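Local coordinates for protein translation elongation factor 1A (Methanosarcina mazei, PDB 3WND) that probably acts as a GTP-dependent translation elongation factor of the SelB/EF-Tu type, binding cysteinyl-tRNA when loaded with GTP, at residues 300-308 with 350-358. Sequence-based numbering, arbitrary orientation. Where two conformers were deposited one is given.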
ATOM      1  N   SER A 300      10.456   1.470 -25.338  1.00 27.01           N
ATOM      2  CA  SER A 300       9.180   2.022 -24.873  1.00 31.34           C
ATOM      3  C   SER A 300       9.219   2.490 -23.402  1.00 29.12           C
ATOM      4  O   SER A 300      10.183   2.165 -22.624  1.00 32.98           O
ATOM      5  CB  SER A 300       8.066   0.992 -24.998  1.00 27.05           C
ATOM      6  OG  SER A 300       8.217   0.011 -23.954  1.00 37.84           O
ATOM      7  N   VAL A 301       8.147   3.199 -23.033  0.56 26.40           N
ATOM      8  CA  VAL A 301       7.999   3.956 -21.774  0.56 25.28           C
ATOM      9  C   VAL A 301       7.103   3.235 -20.780  0.56 21.70           C
ATOM     10  O   VAL A 301       5.965   2.795 -21.115  0.56 28.27           O
ATOM     11  CB  VAL A 301       7.465   5.382 -22.045  0.56 26.35           C
ATOM     12  CG1 VAL A 301       7.332   6.152 -20.747  0.56 27.82           C
ATOM     13  CG2 VAL A 301       8.398   6.123 -23.039  0.56 36.07           C
ATOM     14  N   LEU A 302       7.594   3.086 -19.557  1.00 23.53           N
ATOM     15  CA  LEU A 302       6.741   2.449 -18.510  1.00 18.97           C
ATOM     16  C   LEU A 302       6.823   3.341 -17.278  1.00 18.49           C
ATOM     17  O   LEU A 302       7.613   4.321 -17.277  1.00 19.74           O
ATOM     18  CB  LEU A 302       7.134   0.994 -18.206  1.00 22.41           C
ATOM     19  CG  LEU A 302       6.895  -0.029 -19.318  1.00 19.37           C
ATOM     20  CD1 LEU A 302       7.634  -1.320 -18.996  1.00 23.66           C
ATOM     21  CD2 LEU A 302       5.419  -0.291 -19.645  1.00 21.54           C
ATOM     22  N   HIS A 303       5.988   3.079 -16.278  1.00 17.81           N
ATOM     23  CA  HIS A 303       6.119   3.756 -15.018  1.00 19.57           C
ATOM     24  C   HIS A 303       6.442   2.715 -14.005  1.00 18.42           C
ATOM     25  O   HIS A 303       5.846   1.620 -13.998  1.00 19.53           O
ATOM     26  CB  HIS A 303       4.816   4.459 -14.625  1.00 19.87           C
ATOM     27  CG  HIS A 303       5.041   5.756 -13.972  1.00 19.62           C
ATOM     28  ND1 HIS A 303       5.509   6.881 -14.643  1.00 22.28           N
ATOM     29  CD2 HIS A 303       4.780   6.153 -12.636  1.00 20.76           C
ATOM     30  CE1 HIS A 303       5.641   7.876 -13.746  1.00 25.87           C
ATOM     31  NE2 HIS A 303       5.123   7.456 -12.539  1.00 25.28           N
ATOM     32  N   LEU A 304       7.441   2.988 -13.159  1.00 16.17           N
ATOM     33  CA  LEU A 304       7.909   1.995 -12.205  1.00 16.84           C
ATOM     34  C   LEU A 304       7.528   2.412 -10.776  1.00 15.51           C
ATOM     35  O   LEU A 304       7.698   3.590 -10.362  1.00 18.79           O
ATOM     36  CB  LEU A 304       9.451   1.863 -12.317  1.00 14.29           C
ATOM     37  CG  LEU A 304      10.207   0.929 -11.354  1.00 15.02           C
ATOM     38  CD1 LEU A 304      11.487   0.438 -12.008  1.00 19.03           C
ATOM     39  CD2 LEU A 304      10.532   1.671 -10.032  1.00 18.85           C
ATOM     40  N   PHE A 305       6.992   1.466 -10.038  1.00 16.02           N
ATOM     41  CA  PHE A 305       6.714   1.669  -8.600  1.00 15.30           C
ATOM     42  C   PHE A 305       7.487   0.646  -7.779  1.00 17.15           C
ATOM     43  O   PHE A 305       7.481  -0.539  -8.061  1.00 16.98           O
ATOM     44  CB  PHE A 305       5.226   1.320  -8.368  1.00 16.60           C
ATOM     45  CG  PHE A 305       4.283   2.237  -9.085  1.00 15.82           C
ATOM     46  CD1 PHE A 305       3.744   3.337  -8.457  1.00 21.18           C
ATOM     47  CD2 PHE A 305       4.025   2.030 -10.443  1.00 17.87           C
ATOM     48  CE1 PHE A 305       2.928   4.235  -9.198  1.00 22.15           C
ATOM     49  CE2 PHE A 305       3.177   2.894 -11.159  1.00 18.73           C
ATOM     50  CZ  PHE A 305       2.654   3.983 -10.566  1.00 18.79           C
ATOM     51  N   VAL A 306       8.214   1.132  -6.758  1.00 15.43           N
ATOM     52  CA  VAL A 306       8.880   0.239  -5.828  1.00 16.34           C
ATOM     53  C   VAL A 306       8.810   0.946  -4.501  1.00 14.11           C
ATOM     54  O   VAL A 306       9.076   2.141  -4.399  1.00 17.06           O
ATOM     55  CB  VAL A 306      10.312  -0.171  -6.259  1.00 15.35           C
ATOM     56  CG1 VAL A 306      11.240   1.041  -6.261  1.00 17.80           C
ATOM     57  CG2 VAL A 306      10.867  -1.315  -5.366  1.00 14.52           C
ATOM     58  N   GLY A 307       8.413   0.205  -3.449  1.00 16.20           N
ATOM     59  CA  GLY A 307       8.168   0.865  -2.169  1.00 16.34           C
ATOM     60  C   GLY A 307       7.127   1.983  -2.365  1.00 12.83           C
ATOM     61  O   GLY A 307       6.048   1.741  -2.964  1.00 15.11           O
ATOM     62  N   LEU A 308       7.462   3.205  -1.890  1.00 15.11           N
ATOM     63  CA  LEU A 308       6.544   4.333  -2.057  1.00 14.41           C
ATOM     64  C   LEU A 308       7.095   5.311  -3.104  1.00 16.35           C
ATOM     65  O   LEU A 308       6.772   6.520  -3.092  1.00 17.84           O
ATOM     66  CB  LEU A 308       6.292   5.019  -0.701  1.00 17.76           C
ATOM     67  CG  LEU A 308       5.897   4.057   0.426  1.00 15.59           C
ATOM     68  CD1 LEU A 308       5.605   4.933   1.625  1.00 14.90           C
ATOM     69  CD2 LEU A 308       4.651   3.198   0.100  1.00 18.65           C
ATOM     70  N   ASP A 350      11.874  -6.108  -2.252  1.00 13.03           N
ATOM     71  CA  ASP A 350      10.831  -5.140  -2.621  1.00 16.23           C
ATOM     72  C   ASP A 350      10.286  -5.459  -4.002  1.00 18.82           C
ATOM     73  O   ASP A 350      11.019  -5.577  -4.963  1.00 16.44           O
ATOM     74  CB  ASP A 350      11.359  -3.687  -2.642  1.00 19.18           C
ATOM     75  CG  ASP A 350      11.707  -3.156  -1.299  1.00 17.48           C
ATOM     76  OD1 ASP A 350      11.198  -3.582  -0.282  1.00 18.54           O
ATOM     77  OD2 ASP A 350      12.530  -2.223  -1.282  1.00 18.79           O
ATOM     78  N   ARG A 351       8.952  -5.666  -4.049  1.00 17.06           N
ATOM     79  CA  ARG A 351       8.292  -5.985  -5.321  1.00 19.00           C
ATOM     80  C   ARG A 351       8.196  -4.677  -6.147  1.00 16.74           C
ATOM     81  O   ARG A 351       7.784  -3.608  -5.643  1.00 15.14           O
ATOM     82  CB  ARG A 351       6.898  -6.637  -5.122  1.00 18.72           C
ATOM     83  CG  ARG A 351       6.259  -7.004  -6.420  1.00 19.46           C
ATOM     84  CD  ARG A 351       4.830  -7.514  -6.211  1.00 24.02           C
ATOM     85  NE  ARG A 351       4.875  -8.656  -5.337  1.00 23.91           N
ATOM     86  CZ  ARG A 351       4.530  -9.920  -5.603  1.00 24.85           C
ATOM     87  NH1 ARG A 351       3.952 -10.278  -6.722  1.00 29.07           N
ATOM     88  NH2 ARG A 351       4.741 -10.844  -4.664  1.00 29.59           N
ATOM     89  N   PHE A 352       8.591  -4.773  -7.408  1.00 15.57           N
ATOM     90  CA  PHE A 352       8.427  -3.631  -8.344  1.00 16.90           C
ATOM     91  C   PHE A 352       7.105  -3.895  -9.131  1.00 16.50           C
ATOM     92  O   PHE A 352       6.789  -5.003  -9.513  1.00 16.83           O
ATOM     93  CB  PHE A 352       9.536  -3.654  -9.391  1.00 17.01           C
ATOM     94  CG  PHE A 352      10.886  -3.167  -8.875  1.00 18.36           C
ATOM     95  CD1 PHE A 352      11.368  -1.929  -9.260  1.00 18.19           C
ATOM     96  CD2 PHE A 352      11.685  -3.993  -8.052  1.00 20.57           C
ATOM     97  CE1 PHE A 352      12.639  -1.500  -8.851  1.00 19.89           C
ATOM     98  CE2 PHE A 352      12.904  -3.532  -7.569  1.00 17.96           C
ATOM     99  CZ  PHE A 352      13.418  -2.294  -8.026  1.00 19.42           C
ATOM    100  N   LEU A 353       6.379  -2.824  -9.390  1.00 15.03           N
ATOM    101  CA  LEU A 353       5.248  -2.863 -10.309  1.00 14.31           C
ATOM    102  C   LEU A 353       5.569  -1.953 -11.502  1.00 13.09           C
ATOM    103  O   LEU A 353       6.209  -0.912 -11.351  1.00 18.48           O
ATOM    104  CB  LEU A 353       4.022  -2.277  -9.694  1.00 17.18           C
ATOM    105  CG  LEU A 353       3.315  -3.090  -8.671  1.00 17.93           C
ATOM    106  CD1 LEU A 353       1.955  -2.373  -8.289  1.00 19.74           C
ATOM    107  CD2 LEU A 353       3.081  -4.562  -9.046  1.00 19.33           C
ATOM    108  N   LEU A 354       5.188  -2.392 -12.699  1.00 14.26           N
ATOM    109  CA  LEU A 354       5.361  -1.548 -13.889  1.00 13.75           C
ATOM    110  C   LEU A 354       3.989  -1.269 -14.482  1.00 15.02           C
ATOM    111  O   LEU A 354       3.139  -2.168 -14.548  1.00 15.72           O
ATOM    112  CB  LEU A 354       6.122  -2.371 -14.946  1.00 15.37           C
ATOM    113  CG  LEU A 354       7.547  -2.752 -14.449  1.00 17.91           C
ATOM    114  CD1 LEU A 354       8.263  -3.654 -15.461  1.00 18.59           C
ATOM    115  CD2 LEU A 354       8.398  -1.509 -14.126  1.00 17.55           C
ATOM    116  N   ALA A 355       3.839  -0.035 -14.940  1.00 14.83           N
ATOM    117  CA  ALA A 355       2.558   0.421 -15.483  1.00 14.19           C
ATOM    118  C   ALA A 355       2.784   1.111 -16.813  1.00 17.13           C
ATOM    119  O   ALA A 355       3.914   1.575 -17.099  1.00 17.06           O
ATOM    120  CB  ALA A 355       1.824   1.347 -14.479  1.00 14.92           C
ATOM    121  N   ASN A 356       1.699   1.207 -17.604  1.00 15.31           N
ATOM    122  CA  ASN A 356       1.657   2.076 -18.781  1.00 16.17           C
ATOM    123  C   ASN A 356       0.521   3.033 -18.584  1.00 15.45           C
ATOM    124  O   ASN A 356      -0.627   2.650 -18.583  1.00 17.53           O
ATOM    125  CB  ASN A 356       1.499   1.250 -20.105  1.00 16.60           C
ATOM    126  CG  ASN A 356       1.488   2.138 -21.341  1.00 17.14           C
ATOM    127  OD1 ASN A 356       1.167   3.346 -21.269  1.00 20.82           O
ATOM    128  ND2 ASN A 356       1.732   1.554 -22.485  1.00 23.09           N
ATOM    129  N   LEU A 357       0.864   4.255 -18.230  1.00 17.41           N
ATOM    130  CA  LEU A 357      -0.135   5.204 -17.781  1.00 18.79           C
ATOM    131  C   LEU A 357      -1.092   5.584 -18.847  1.00 20.53           C
ATOM    132  O   LEU A 357      -2.092   6.232 -18.520  1.00 23.88           O
ATOM    133  CB  LEU A 357       0.497   6.472 -17.212  1.00 21.27           C
ATOM    134  CG  LEU A 357       1.517   6.332 -16.087  1.00 23.04           C
ATOM    135  CD1 LEU A 357       2.169   7.606 -15.688  1.00 28.53           C
ATOM    136  CD2 LEU A 357       0.837   5.756 -14.865  1.00 21.44           C
ATOM    137  N   ASP A 358      -0.785   5.235 -20.117  1.00 18.93           N
ATOM    138  CA  ASP A 358      -1.658   5.627 -21.228  1.00 22.49           C
ATOM    139  C   ASP A 358      -2.676   4.585 -21.578  1.00 22.71           C
ATOM    140  O   ASP A 358      -3.574   4.852 -22.434  1.00 21.25           O
ATOM    141  CB  ASP A 358      -0.767   5.921 -22.470  1.00 28.16           C
ATOM    142  CG  ASP A 358       0.080   7.119 -22.269  1.00 33.81           C
ATOM    143  OD1 ASP A 358      -0.237   8.104 -21.539  1.00 35.20           O
ATOM    144  OD2 ASP A 358       1.100   7.039 -22.882  1.00 43.16           O
TER
HETATM  145  O   HOH W   1       7.767  -2.533  -3.142  1.00 19.95           O
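H303 and F305 pair with A355 and L353 as hydrogen-bonded pairs of an antiparallel ladder, in which strands 301-306 and 352-355 are neighbours in the curled antiparallel sheet of the C-terminal domain, consistent with the third-domain beta barrel of SelB/EF-Tu-like factors. Four backbone bonds establish the register: H303 N to A355 O (2.7 Å) and F305 N to L353 O, the latter nearly straight at 173°, each with its reciprocal bond. Beyond the last of these, a water accepts from G307 N and donates to R351 O (2.7 Å), linking the two backbones there.

On the face of L304, L354, V306 and F352, V306 CG2 sits 3.6 Å from the centroid of the F352 ring, a CH-pi contact only 5° off the normal. V306 CG2 lies anti to its own backbone N (CG1 at chi1 65°), which brings it over the ring, while L304 CD1 approaches the ring edge at F352 CD1 (3.6 Å). An alanine at F352 would remove this ring and is likely to leave V306 CG2 and L304 CD1 facing a gap.

The other face rests on helix 74-83 of the nucleotide-binding domain, F305 on L74 and L353 on I78. Here F305 CE2 meets A355 CB (3.9 Å), and L357 CD1 covers one face of the H303 imidazole, 3.6 Å from H303 ND1.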